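Local coordinates for protein beta-glucuronidase (Dictyoglomus thermophilum, PDB 6XXW) that probably hydrolyses beta-D-glucuronides, acting as a glycoside hydrolase family 2 beta-glucuronidase, at residues L388-I399 / Y427-L438. Residues are numbered along the deposited sequence; the frame is centred on the assembly and turned at random.
Sequences LEHHLEIMRELI and YFRRVIEETRRL
His-391 and Tyr-427 meet through a hydrogen bond, ND1 to OH, 2.7 Å long. The hydroxyl sits at the edge of the imidazole, near its plane. The two rings lie rim to rim with planes 53° apart. Val-431 covers one face of the imidazole, its CG2 3.9 Å from the centroid of the His-391 ring. Leu-388 lays CD1 over one face of the phenol, 4.1 Å from the centroid of the Tyr-427 ring. Leu-388 CG stands anti to the backbone N (chi1 176°), and CD1 on it reaches Val-431 CG2, 3.5 Å away. Farther along, Leu-392 CD2 packs on Glu-434 CB at 3.6 Å. Arg-396 NE then donates to Glu-434 OE2 at 2.9 Å in a nearly straight hydrogen bond that is part of a salt bridge. The guanidinium and carboxylate planes are almost perpendicular. Segments 388-399 and 427-438 lie on neighbouring outer helices of the TIM barrel, their directions 21° apart. Strand 408-415 joins them in the barrel's alternating strand and helix order. Their axes come within 9.7 Å. Met-395 bends its chain so that CE reaches Thr-435 OG1 at 3.5 Å, while Ile-399 CD1 rests on Leu-438 CB. Arg-437 grips Glu-434 side-on with NE and NH2, and its NH2 approaches OE2 from the face opposite Arg-396. Without this carboxylate, as with an alanine here, both arginines would probably lose their shared mate and be free to turn. Thr-435 OG1 is tied back to Val-431 O. Toward the barrel, Val-413 of strand 408-415 touches Val-431 and its carbonyl takes a weak hydrogen bond from His-391 NE2. Phe-378 stacks edge-to-face with Tyr-427.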
ATOM      1  N   LEU A 388      32.915 -13.269 -27.662  1.00 18.61           N
ATOM      2  CA  LEU A 388      32.518 -14.549 -28.237  1.00 20.76           C
ATOM      3  C   LEU A 388      33.262 -15.697 -27.568  1.00 21.66           C
ATOM      4  O   LEU A 388      32.657 -16.708 -27.190  1.00 20.67           O
ATOM      5  CB  LEU A 388      32.770 -14.535 -29.742  1.00 19.87           C
ATOM      6  CG  LEU A 388      32.489 -15.840 -30.483  1.00 23.97           C
ATOM      7  CD1 LEU A 388      31.016 -16.254 -30.275  1.00 17.73           C
ATOM      8  CD2 LEU A 388      32.841 -15.685 -31.971  1.00 24.18           C
ATOM      9  N   GLU A 389      34.579 -15.544 -27.397  1.00 19.34           N
ATOM     10  CA  GLU A 389      35.372 -16.559 -26.713  1.00 23.55           C
ATOM     11  C   GLU A 389      34.802 -16.876 -25.333  1.00 19.81           C
ATOM     12  O   GLU A 389      34.684 -18.045 -24.952  1.00 21.22           O
ATOM     13  CB  GLU A 389      36.822 -16.084 -26.601  1.00 29.61           C
ATOM     14  CG  GLU A 389      37.815 -17.184 -26.279  1.00 42.35           C
ATOM     15  CD  GLU A 389      38.157 -18.030 -27.494  1.00 59.71           C
ATOM     16  OE1 GLU A 389      37.577 -17.783 -28.575  1.00 55.55           O
ATOM     17  OE2 GLU A 389      39.010 -18.938 -27.368  1.00 68.78           O
ATOM     18  N   HIS A 390      34.446 -15.840 -24.564  1.00 23.18           N
ATOM     19  CA  HIS A 390      33.853 -16.059 -23.246  1.00 21.43           C
ATOM     20  C   HIS A 390      32.505 -16.761 -23.359  1.00 21.71           C
ATOM     21  O   HIS A 390      32.212 -17.693 -22.599  1.00 20.59           O
ATOM     22  CB  HIS A 390      33.698 -14.724 -22.508  1.00 20.18           C
ATOM     23  CG  HIS A 390      33.064 -14.850 -21.152  1.00 16.08           C
ATOM     24  ND1 HIS A 390      33.660 -15.542 -20.119  1.00 22.55           N
ATOM     25  CD2 HIS A 390      31.903 -14.356 -20.654  1.00 20.98           C
ATOM     26  CE1 HIS A 390      32.887 -15.480 -19.045  1.00 22.23           C
ATOM     27  NE2 HIS A 390      31.814 -14.768 -19.344  1.00 20.79           N
ATOM     28  N   HIS A 391      31.670 -16.323 -24.305  1.00 17.08           N
ATOM     29  CA  HIS A 391      30.364 -16.946 -24.500  1.00 19.30           C
ATOM     30  C   HIS A 391      30.505 -18.437 -24.803  1.00 19.86           C
ATOM     31  O   HIS A 391      29.765 -19.267 -24.254  1.00 19.63           O
ATOM     32  CB  HIS A 391      29.636 -16.213 -25.625  1.00 18.99           C
ATOM     33  CG  HIS A 391      28.143 -16.375 -25.621  1.00 19.45           C
ATOM     34  ND1 HIS A 391      27.304 -15.469 -26.243  1.00 19.37           N
ATOM     35  CD2 HIS A 391      27.341 -17.343 -25.117  1.00 17.01           C
ATOM     36  CE1 HIS A 391      26.053 -15.869 -26.113  1.00 16.08           C
ATOM     37  NE2 HIS A 391      26.045 -16.996 -25.421  1.00 17.44           N
ATOM     38  N   LEU A 392      31.457 -18.797 -25.668  1.00 18.09           N
ATOM     39  CA  LEU A 392      31.664 -20.206 -26.000  1.00 17.45           C
ATOM     40  C   LEU A 392      32.143 -20.997 -24.790  1.00 18.63           C
ATOM     41  O   LEU A 392      31.718 -22.141 -24.579  1.00 19.28           O
ATOM     42  CB  LEU A 392      32.670 -20.340 -27.148  1.00 19.04           C
ATOM     43  CG  LEU A 392      32.248 -19.717 -28.478  1.00 19.62           C
ATOM     44  CD1 LEU A 392      33.444 -19.618 -29.444  1.00 27.75           C
ATOM     45  CD2 LEU A 392      31.067 -20.457 -29.119  1.00 20.04           C
ATOM     46  N   GLU A 393      33.051 -20.424 -23.999  1.00 19.29           N
ATOM     47  CA  GLU A 393      33.470 -21.108 -22.776  1.00 20.76           C
ATOM     48  C   GLU A 393      32.301 -21.260 -21.808  1.00 20.23           C
ATOM     49  O   GLU A 393      32.179 -22.286 -21.120  1.00 20.89           O
ATOM     50  CB  GLU A 393      34.633 -20.357 -22.123  1.00 21.46           C
ATOM     51  CG  GLU A 393      35.852 -20.262 -23.044  1.00 36.83           C
ATOM     52  CD  GLU A 393      37.090 -19.683 -22.369  1.00 49.14           C
ATOM     53  OE1 GLU A 393      37.125 -18.457 -22.134  1.00 49.29           O
ATOM     54  OE2 GLU A 393      38.038 -20.453 -22.097  1.00 58.94           O
ATOM     55  N   ILE A 394      31.425 -20.253 -21.749  1.00 20.64           N
ATOM     56  CA  ILE A 394      30.250 -20.327 -20.879  1.00 20.76           C
ATOM     57  C   ILE A 394      29.354 -21.495 -21.279  1.00 14.71           C
ATOM     58  O   ILE A 394      28.902 -22.273 -20.428  1.00 20.77           O
ATOM     59  CB  ILE A 394      29.474 -18.998 -20.908  1.00 22.28           C
ATOM     60  CG1 ILE A 394      30.216 -17.920 -20.111  1.00 23.86           C
ATOM     61  CG2 ILE A 394      28.031 -19.201 -20.399  1.00 21.61           C
ATOM     62  CD1 ILE A 394      30.609 -18.344 -18.725  1.00 18.95           C
ATOM     63  N   MET A 395      29.059 -21.622 -22.575  1.00 18.70           N
ATOM     64  CA  MET A 395      28.230 -22.741 -23.031  1.00 19.11           C
ATOM     65  C   MET A 395      28.861 -24.080 -22.664  1.00 18.37           C
ATOM     66  O   MET A 395      28.156 -25.025 -22.287  1.00 17.91           O
ATOM     67  CB  MET A 395      27.995 -22.673 -24.549  1.00 15.13           C
ATOM     68  CG  MET A 395      27.370 -21.385 -25.078  1.00 17.98           C
ATOM     69  SD  MET A 395      25.891 -20.869 -24.154  1.00 21.76           S
ATOM     70  CE  MET A 395      24.830 -22.300 -24.326  1.00 17.29           C
ATOM     71  N   ARG A 396      30.189 -24.188 -22.774  1.00 21.60           N
ATOM     72  CA  ARG A 396      30.845 -25.435 -22.387  1.00 22.13           C
ATOM     73  C   ARG A 396      30.688 -25.696 -20.893  1.00 17.95           C
ATOM     74  O   ARG A 396      30.366 -26.817 -20.490  1.00 18.69           O
ATOM     75  CB  ARG A 396      32.322 -25.405 -22.785  1.00 24.71           C
ATOM     76  CG  ARG A 396      32.531 -25.232 -24.279  1.00 29.52           C
ATOM     77  CD  ARG A 396      34.009 -25.072 -24.659  1.00 39.80           C
ATOM     78  NE  ARG A 396      34.187 -24.597 -26.035  1.00 35.01           N
ATOM     79  CZ  ARG A 396      34.939 -23.552 -26.374  1.00 38.85           C
ATOM     80  NH1 ARG A 396      35.567 -22.856 -25.438  1.00 35.90           N
ATOM     81  NH2 ARG A 396      35.057 -23.191 -27.648  1.00 36.72           N
ATOM     82  N   GLU A 397      30.888 -24.669 -20.058  1.00 20.11           N
ATOM     83  CA  GLU A 397      30.749 -24.842 -18.610  1.00 22.65           C
ATOM     84  C   GLU A 397      29.310 -25.168 -18.224  1.00 22.44           C
ATOM     85  O   GLU A 397      29.056 -25.941 -17.284  1.00 19.30           O
ATOM     86  CB  GLU A 397      31.183 -23.570 -17.877  1.00 21.02           C
ATOM     87  CG  GLU A 397      32.665 -23.214 -17.968  1.00 27.06           C
ATOM     88  CD  GLU A 397      33.017 -21.954 -17.172  1.00 39.56           C
ATOM     89  OE1 GLU A 397      32.419 -21.723 -16.097  1.00 35.33           O
ATOM     90  OE2 GLU A 397      33.902 -21.194 -17.616  1.00 41.93           O
ATOM     91  N   LEU A 398      28.357 -24.554 -18.913  1.00 19.42           N
ATOM     92  CA  LEU A 398      26.952 -24.704 -18.555  1.00 18.27           C
ATOM     93  C   LEU A 398      26.450 -26.098 -18.900  1.00 19.31           C
ATOM     94  O   LEU A 398      25.809 -26.763 -18.082  1.00 19.14           O
ATOM     95  CB  LEU A 398      26.135 -23.634 -19.274  1.00 20.15           C
ATOM     96  CG  LEU A 398      24.614 -23.732 -19.229  1.00 20.20           C
ATOM     97  CD1 LEU A 398      24.106 -23.670 -17.794  1.00 18.96           C
ATOM     98  CD2 LEU A 398      24.004 -22.620 -20.080  1.00 18.10           C
ATOM     99  N   ILE A 399      26.748 -26.564 -20.110  1.00 18.39           N
ATOM    100  CA  ILE A 399      26.336 -27.905 -20.494  1.00 21.66           C
ATOM    101  C   ILE A 399      27.058 -28.951 -19.650  1.00 20.27           C
ATOM    102  O   ILE A 399      26.461 -29.953 -19.242  1.00 20.14           O
ATOM    103  CB  ILE A 399      26.560 -28.095 -22.008  1.00 20.65           C
ATOM    104  CG1 ILE A 399      25.603 -27.161 -22.768  1.00 25.25           C
ATOM    105  CG2 ILE A 399      26.372 -29.554 -22.410  1.00 23.42           C
ATOM    106  CD1 ILE A 399      25.825 -27.111 -24.262  1.00 32.17           C
ATOM    107  N   TYR A 427      28.420 -13.810 -35.057  1.00 19.31           N
ATOM    108  CA  TYR A 427      28.561 -14.085 -33.629  1.00 17.64           C
ATOM    109  C   TYR A 427      27.687 -15.264 -33.208  1.00 21.08           C
ATOM    110  O   TYR A 427      28.176 -16.243 -32.625  1.00 19.88           O
ATOM    111  CB  TYR A 427      28.226 -12.823 -32.824  1.00 16.73           C
ATOM    112  CG  TYR A 427      28.350 -12.983 -31.325  1.00 19.26           C
ATOM    113  CD1 TYR A 427      27.321 -13.543 -30.580  1.00 19.03           C
ATOM    114  CD2 TYR A 427      29.485 -12.561 -30.653  1.00 19.19           C
ATOM    115  CE1 TYR A 427      27.424 -13.676 -29.215  1.00 18.94           C
ATOM    116  CE2 TYR A 427      29.598 -12.695 -29.291  1.00 21.15           C
ATOM    117  CZ  TYR A 427      28.569 -13.260 -28.573  1.00 18.53           C
ATOM    118  OH  TYR A 427      28.677 -13.398 -27.202  1.00 23.93           O
ATOM    119  N   PHE A 428      26.392 -15.204 -33.516  1.00 19.83           N
ATOM    120  CA  PHE A 428      25.491 -16.212 -32.966  1.00 19.59           C
ATOM    121  C   PHE A 428      25.531 -17.520 -33.750  1.00 18.47           C
ATOM    122  O   PHE A 428      25.306 -18.587 -33.170  1.00 17.80           O
ATOM    123  CB  PHE A 428      24.076 -15.643 -32.886  1.00 18.85           C
ATOM    124  CG  PHE A 428      23.843 -14.828 -31.641  1.00 19.10           C
ATOM    125  CD1 PHE A 428      23.870 -15.439 -30.392  1.00 19.71           C
ATOM    126  CD2 PHE A 428      23.650 -13.453 -31.713  1.00 18.52           C
ATOM    127  CE1 PHE A 428      23.675 -14.695 -29.229  1.00 19.77           C
ATOM    128  CE2 PHE A 428      23.462 -12.698 -30.557  1.00 18.86           C
ATOM    129  CZ  PHE A 428      23.474 -13.328 -29.312  1.00 22.61           C
ATOM    130  N   ARG A 429      25.824 -17.473 -35.053  1.00 19.65           N
ATOM    131  CA  ARG A 429      26.088 -18.718 -35.768  1.00 21.63           C
ATOM    132  C   ARG A 429      27.133 -19.555 -35.036  1.00 15.99           C
ATOM    133  O   ARG A 429      26.966 -20.768 -34.873  1.00 18.63           O
ATOM    134  CB  ARG A 429      26.547 -18.424 -37.197  1.00 20.96           C
ATOM    135  CG  ARG A 429      25.398 -18.224 -38.187  1.00 18.56           C
ATOM    136  CD  ARG A 429      25.886 -17.584 -39.489  1.00 21.39           C
ATOM    137  NE  ARG A 429      26.877 -18.432 -40.145  1.00 24.43           N
ATOM    138  CZ  ARG A 429      26.648 -19.143 -41.246  1.00 28.53           C
ATOM    139  NH1 ARG A 429      25.458 -19.104 -41.829  1.00 23.82           N
ATOM    140  NH2 ARG A 429      27.613 -19.899 -41.760  1.00 24.80           N
ATOM    141  N   ARG A 430      28.214 -18.920 -34.575  1.00 17.22           N
ATOM    142  CA  ARG A 430      29.260 -19.666 -33.881  1.00 18.90           C
ATOM    143  C   ARG A 430      28.785 -20.161 -32.521  1.00 17.76           C
ATOM    144  O   ARG A 430      29.106 -21.284 -32.115  1.00 19.30           O
ATOM    145  CB  ARG A 430      30.509 -18.798 -33.720  1.00 23.36           C
ATOM    146  CG  ARG A 430      31.127 -18.348 -35.046  1.00 30.74           C
ATOM    147  CD  ARG A 430      32.646 -18.208 -34.925  1.00 42.62           C
ATOM    148  NE  ARG A 430      33.210 -19.140 -33.950  1.00 53.73           N
ATOM    149  CZ  ARG A 430      33.426 -20.435 -34.178  1.00 58.25           C
ATOM    150  NH1 ARG A 430      33.130 -20.968 -35.360  1.00 59.04           N
ATOM    151  NH2 ARG A 430      33.940 -21.200 -33.222  1.00 45.46           N
ATOM    152  N   VAL A 431      28.049 -19.323 -31.783  1.00 17.84           N
ATOM    153  CA  VAL A 431      27.531 -19.748 -30.483  1.00 16.12           C
ATOM    154  C   VAL A 431      26.591 -20.927 -30.663  1.00 17.84           C
ATOM    155  O   VAL A 431      26.689 -21.946 -29.962  1.00 19.95           O
ATOM    156  CB  VAL A 431      26.816 -18.579 -29.776  1.00 19.04           C
ATOM    157  CG1 VAL A 431      26.089 -19.079 -28.541  1.00 19.89           C
ATOM    158  CG2 VAL A 431      27.813 -17.498 -29.401  1.00 21.94           C
ATOM    159  N   ILE A 432      25.660 -20.801 -31.610  1.00 17.34           N
ATOM    160  CA  ILE A 432      24.669 -21.851 -31.814  1.00 18.08           C
ATOM    161  C   ILE A 432      25.337 -23.139 -32.284  1.00 21.68           C
ATOM    162  O   ILE A 432      25.002 -24.239 -31.823  1.00 19.59           O
ATOM    163  CB  ILE A 432      23.601 -21.366 -32.805  1.00 17.93           C
ATOM    164  CG1 ILE A 432      22.780 -20.239 -32.153  1.00 23.12           C
ATOM    165  CG2 ILE A 432      22.737 -22.537 -33.273  1.00 17.50           C
ATOM    166  CD1 ILE A 432      21.881 -19.447 -33.120  1.00 16.75           C
ATOM    167  N   GLU A 433      26.300 -23.024 -33.195  1.00 18.56           N
ATOM    168  CA  GLU A 433      26.984 -24.213 -33.695  1.00 22.01           C
ATOM    169  C   GLU A 433      27.712 -24.944 -32.574  1.00 24.56           C
ATOM    170  O   GLU A 433      27.691 -26.179 -32.508  1.00 20.47           O
ATOM    171  CB  GLU A 433      27.967 -23.824 -34.796  1.00 29.16           C
ATOM    172  CG  GLU A 433      28.638 -25.009 -35.458  1.00 28.54           C
ATOM    173  CD  GLU A 433      29.363 -24.610 -36.734  1.00 36.95           C
ATOM    174  OE1 GLU A 433      28.740 -23.937 -37.587  1.00 32.49           O
ATOM    175  OE2 GLU A 433      30.551 -24.964 -36.879  1.00 31.18           O
ATOM    176  N   GLU A 434      28.357 -24.196 -31.677  1.00 20.38           N
ATOM    177  CA  GLU A 434      29.096 -24.830 -30.590  1.00 20.93           C
ATOM    178  C   GLU A 434      28.148 -25.471 -29.577  1.00 27.99           C
ATOM    179  O   GLU A 434      28.419 -26.565 -29.060  1.00 18.20           O
ATOM    180  CB  GLU A 434      30.010 -23.795 -29.927  1.00 23.72           C
ATOM    181  CG  GLU A 434      30.768 -24.302 -28.714  1.00 26.89           C
ATOM    182  CD  GLU A 434      31.898 -25.251 -29.084  1.00 32.47           C
ATOM    183  OE1 GLU A 434      32.089 -25.536 -30.293  1.00 34.12           O
ATOM    184  OE2 GLU A 434      32.589 -25.722 -28.157  1.00 38.81           O
ATOM    185  N   THR A 435      27.022 -24.810 -29.293  1.00 18.43           N
ATOM    186  CA  THR A 435      26.058 -25.362 -28.346  1.00 21.52           C
ATOM    187  C   THR A 435      25.524 -26.704 -28.824  1.00 22.59           C
ATOM    188  O   THR A 435      25.436 -27.663 -28.048  1.00 20.50           O
ATOM    189  CB  THR A 435      24.915 -24.365 -28.137  1.00 21.18           C
ATOM    190  OG1 THR A 435      25.458 -23.137 -27.626  1.00 19.85           O
ATOM    191  CG2 THR A 435      23.864 -24.925 -27.153  1.00 23.51           C
ATOM    192  N   ARG A 436      25.164 -26.788 -30.105  0.54 22.14           N
ATOM    193  CA  ARG A 436      24.636 -28.032 -30.655  0.54 23.40           C
ATOM    194  C   ARG A 436      25.694 -29.126 -30.651  0.54 25.21           C
ATOM    195  O   ARG A 436      25.382 -30.300 -30.404  0.54 23.28           O
ATOM    196  CB  ARG A 436      24.111 -27.791 -32.072  0.54 26.78           C
ATOM    197  CG  ARG A 436      23.051 -28.780 -32.529  0.54 29.35           C
ATOM    198  CD  ARG A 436      23.554 -29.652 -33.664  0.54 29.44           C
ATOM    199  NE  ARG A 436      23.835 -28.874 -34.868  0.54 34.07           N
ATOM    200  CZ  ARG A 436      23.392 -29.192 -36.082  0.54 37.55           C
ATOM    201  NH1 ARG A 436      22.643 -30.272 -36.253  0.54 37.50           N
ATOM    202  NH2 ARG A 436      23.697 -28.426 -37.125  0.54 28.75           N
ATOM    203  N   ARG A 437      26.951 -28.759 -30.921  1.00 21.91           N
ATOM    204  CA  ARG A 437      28.037 -29.734 -30.893  1.00 25.79           C
ATOM    205  C   ARG A 437      28.234 -30.288 -29.490  1.00 24.17           C
ATOM    206  O   ARG A 437      28.485 -31.486 -29.315  1.00 26.72           O
ATOM    207  CB  ARG A 437      29.332 -29.088 -31.390  1.00 24.54           C
ATOM    208  CG  ARG A 437      30.503 -30.045 -31.445  1.00 23.48           C
ATOM    209  CD  ARG A 437      31.814 -29.298 -31.635  1.00 33.23           C
ATOM    210  NE  ARG A 437      32.256 -28.668 -30.398  1.00 31.75           N
ATOM    211  CZ  ARG A 437      32.968 -29.293 -29.469  1.00 39.49           C
ATOM    212  NH1 ARG A 437      33.307 -30.562 -29.652  1.00 35.62           N
ATOM    213  NH2 ARG A 437      33.340 -28.656 -28.364  1.00 36.15           N
ATOM    214  N   LEU A 438      28.117 -29.424 -28.482  1.00 20.02           N
ATOM    215  CA  LEU A 438      28.284 -29.845 -27.094  1.00 19.96           C
ATOM    216  C   LEU A 438      27.121 -30.696 -26.607  1.00 20.93           C
ATOM    217  O   LEU A 438      27.326 -31.603 -25.789  1.00 21.50           O
ATOM    218  CB  LEU A 438      28.442 -28.624 -26.194  1.00 18.78           C
ATOM    219  CG  LEU A 438      29.707 -27.790 -26.361  1.00 24.90           C
ATOM    220  CD1 LEU A 438      29.481 -26.397 -25.780  1.00 26.90           C
ATOM    221  CD2 LEU A 438      30.909 -28.482 -25.730  1.00 28.75           C
TER